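Local coordinates for protein TagI restriction endonuclease (PDB 6GHS) that probably cleaves DNA carrying modified cytosines such as 5-methylcytosine, pairing an SRA domain for reading the modification with an HNH nuclease domain, at residues 229-234 with 292-297. Residues are numbered along the deposited sequence; the frame is centred on the assembly and turned at random.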
loop_
_atom_site.group_PDB
_atom_site.type_symbol
_atom_site.label_atom_id
_atom_site.label_comp_id
_atom_site.label_asym_id
_atom_site.label_seq_id
_atom_site.Cartn_x
_atom_site.Cartn_y
_atom_site.Cartn_z
ATOM N N HIS A 229 -7.673 1.358 -11.345
ATOM C CA HIS A 229 -7.563 1.677 -12.755
ATOM C C HIS A 229 -7.554 0.404 -13.572
ATOM O O HIS A 229 -6.998 -0.597 -13.154
ATOM C CB HIS A 229 -6.299 2.469 -13.051
ATOM C CG HIS A 229 -6.334 3.876 -12.547
ATOM N ND1 HIS A 229 -5.759 4.255 -11.352
ATOM C CD2 HIS A 229 -6.855 5.003 -13.086
ATOM C CE1 HIS A 229 -5.935 5.552 -11.172
ATOM N NE2 HIS A 229 -6.592 6.032 -12.212
ATOM N N ILE A 230 -8.162 0.466 -14.746
ATOM C CA ILE A 230 -8.355 -0.701 -15.596
ATOM C C ILE A 230 -7.115 -0.835 -16.470
ATOM O O ILE A 230 -6.425 -1.855 -16.424
ATOM C CB ILE A 230 -9.652 -0.580 -16.423
ATOM C CG1 ILE A 230 -10.847 -0.311 -15.488
ATOM C CG2 ILE A 230 -9.903 -1.838 -17.229
ATOM C CD1 ILE A 230 -12.190 -0.181 -16.172
ATOM N N ARG A 231 -6.829 0.203 -17.248
ATOM C CA ARG A 231 -5.561 0.306 -17.972
ATOM C C ARG A 231 -4.577 1.091 -17.114
ATOM O O ARG A 231 -4.795 2.282 -16.892
ATOM C CB ARG A 231 -5.749 1.025 -19.295
ATOM C CG ARG A 231 -4.454 1.260 -20.050
ATOM C CD ARG A 231 -4.710 2.020 -21.329
ATOM N NE ARG A 231 -3.512 2.066 -22.151
ATOM C CZ ARG A 231 -3.480 2.435 -23.427
ATOM N NH1 ARG A 231 -4.590 2.818 -24.058
ATOM N NH2 ARG A 231 -2.320 2.419 -24.079
ATOM N N PRO A 232 -3.479 0.451 -16.660
ATOM C CA PRO A 232 -2.636 1.100 -15.641
ATOM C C PRO A 232 -2.040 2.432 -16.078
ATOM O O PRO A 232 -1.915 2.699 -17.270
ATOM C CB PRO A 232 -1.523 0.076 -15.378
ATOM C CG PRO A 232 -2.017 -1.202 -15.942
ATOM C CD PRO A 232 -2.921 -0.844 -17.073
ATOM N N LEU A 233 -1.683 3.248 -15.097
ATOM C CA LEU A 233 -1.100 4.554 -15.353
ATOM C C LEU A 233 0.395 4.410 -15.626
ATOM O O LEU A 233 0.980 3.367 -15.338
ATOM C CB LEU A 233 -1.327 5.468 -14.148
ATOM C CG LEU A 233 -2.764 5.644 -13.645
ATOM C CD1 LEU A 233 -2.782 6.526 -12.409
ATOM C CD2 LEU A 233 -3.654 6.234 -14.733
ATOM N N GLY A 234 1.001 5.451 -16.196
ATOM C CA GLY A 234 2.461 5.560 -16.272
ATOM C C GLY A 234 3.080 5.350 -17.636
ATOM O O GLY A 234 2.379 5.198 -18.638
ATOM N N LEU A 292 -14.694 0.772 -23.157
ATOM C CA LEU A 292 -14.326 -0.623 -23.455
ATOM C C LEU A 292 -12.930 -0.825 -24.025
ATOM O O LEU A 292 -12.419 -1.931 -23.963
ATOM C CB LEU A 292 -15.324 -1.283 -24.408
ATOM C CG LEU A 292 -16.601 -1.840 -23.780
ATOM C CD1 LEU A 292 -17.657 -0.747 -23.609
ATOM C CD2 LEU A 292 -17.137 -2.988 -24.630
ATOM N N ASP A 293 -12.319 0.208 -24.602
ATOM C CA ASP A 293 -10.924 0.103 -25.063
ATOM C C ASP A 293 -9.976 -0.256 -23.914
ATOM O O ASP A 293 -9.082 -1.099 -24.076
ATOM C CB ASP A 293 -10.443 1.401 -25.734
ATOM C CG ASP A 293 -11.082 1.632 -27.088
ATOM O OD1 ASP A 293 -11.147 0.674 -27.896
ATOM O OD2 ASP A 293 -11.522 2.776 -27.341
ATOM N N HIS A 294 -10.189 0.377 -22.758
ATOM C CA HIS A 294 -9.390 0.106 -21.561
ATOM C C HIS A 294 -9.615 -1.317 -21.081
ATOM O O HIS A 294 -8.665 -1.987 -20.722
ATOM C CB HIS A 294 -9.702 1.082 -20.432
ATOM C CG HIS A 294 -9.567 2.523 -20.815
ATOM N ND1 HIS A 294 -8.498 3.008 -21.535
ATOM C CD2 HIS A 294 -10.362 3.587 -20.556
ATOM C CE1 HIS A 294 -8.643 4.310 -21.710
ATOM N NE2 HIS A 294 -9.768 4.687 -21.126
ATOM N N ILE A 295 -10.861 -1.786 -21.097
ATOM C CA ILE A 295 -11.148 -3.184 -20.767
ATOM C C ILE A 295 -10.363 -4.127 -21.668
ATOM O O ILE A 295 -9.685 -5.022 -21.181
ATOM C CB ILE A 295 -12.660 -3.503 -20.817
ATOM C CG1 ILE A 295 -13.352 -2.795 -19.640
ATOM C CG2 ILE A 295 -12.906 -5.018 -20.808
ATOM C CD1 ILE A 295 -14.751 -3.273 -19.323
ATOM N N ARG A 296 -10.455 -3.915 -22.975
ATOM C CA ARG A 296 -9.692 -4.709 -23.941
ATOM C C ARG A 296 -8.205 -4.714 -23.655
ATOM O O ARG A 296 -7.571 -5.754 -23.775
ATOM C CB ARG A 296 -9.914 -4.215 -25.374
ATOM C CG ARG A 296 -11.098 -4.861 -26.076
ATOM C CD ARG A 296 -11.496 -4.079 -27.314
ATOM N NE ARG A 296 -12.905 -4.317 -27.610
ATOM C CZ ARG A 296 -13.787 -3.392 -27.987
ATOM N NH1 ARG A 296 -13.444 -2.107 -28.133
ATOM N NH2 ARG A 296 -15.043 -3.763 -28.216
ATOM N N TYR A 297 -7.657 -3.554 -23.290
ATOM C CA TYR A 297 -6.216 -3.416 -22.972
ATOM C C TYR A 297 -5.811 -4.277 -21.782
ATOM O O TYR A 297 -4.814 -4.991 -21.834
ATOM C CB TYR A 297 -5.832 -1.950 -22.697
ATOM C CG TYR A 297 -4.342 -1.723 -22.619
ATOM C CD1 TYR A 297 -3.626 -2.058 -21.464
ATOM C CD2 TYR A 297 -3.633 -1.187 -23.703
ATOM C CE1 TYR A 297 -2.248 -1.869 -21.382
ATOM C CE2 TYR A 297 -2.251 -0.990 -23.637
ATOM C CZ TYR A 297 -1.561 -1.332 -22.470
ATOM O OH TYR A 297 -0.197 -1.145 -22.374
HETATM O O HOH W 1 -7.425 1.823 -23.764
#
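Arg231 and Tyr297 illustrate how an arginine can join a loop to a helix with most of the length of its side chain. With CG anti to the backbone N (chi1 176°) and the chain extended from there to NE, Arg231 runs over one face of the tyrosine ring: CG sits above it as a CH-pi donor, 4.0 Å from the Tyr297 ring centroid, and the guanidinium lies nearly parallel to the ring, the planes 19° apart. CZ of Arg231 is 4.1 Å from that centroid and off-centre, a cation-pi contact on the CD2–CE2 side. The loop follows strand 223-229 of the HNH, or beta-beta-alpha-metal, nuclease region, and the contact fastens it to helix 292-299, much later in the chain. His294 stands across the arginine, its ring plane 61° from the guanidinium; a water bridges them, 3.0 Å from Arg231 NH1 and 2.7 Å from His294 ND1. Cut back to alanine, position 231 would probably leave the face of the Tyr297 ring without its cationic cover and the water without its arginine partner. A hydrogen bond joins the Tyr297 hydroxyl to His237 ND1. Deeper in, Ile230 CG2 rests against the helix backbone, 3.7 Å from His294 O, and meets Ile295 CG1 at 4.3 Å.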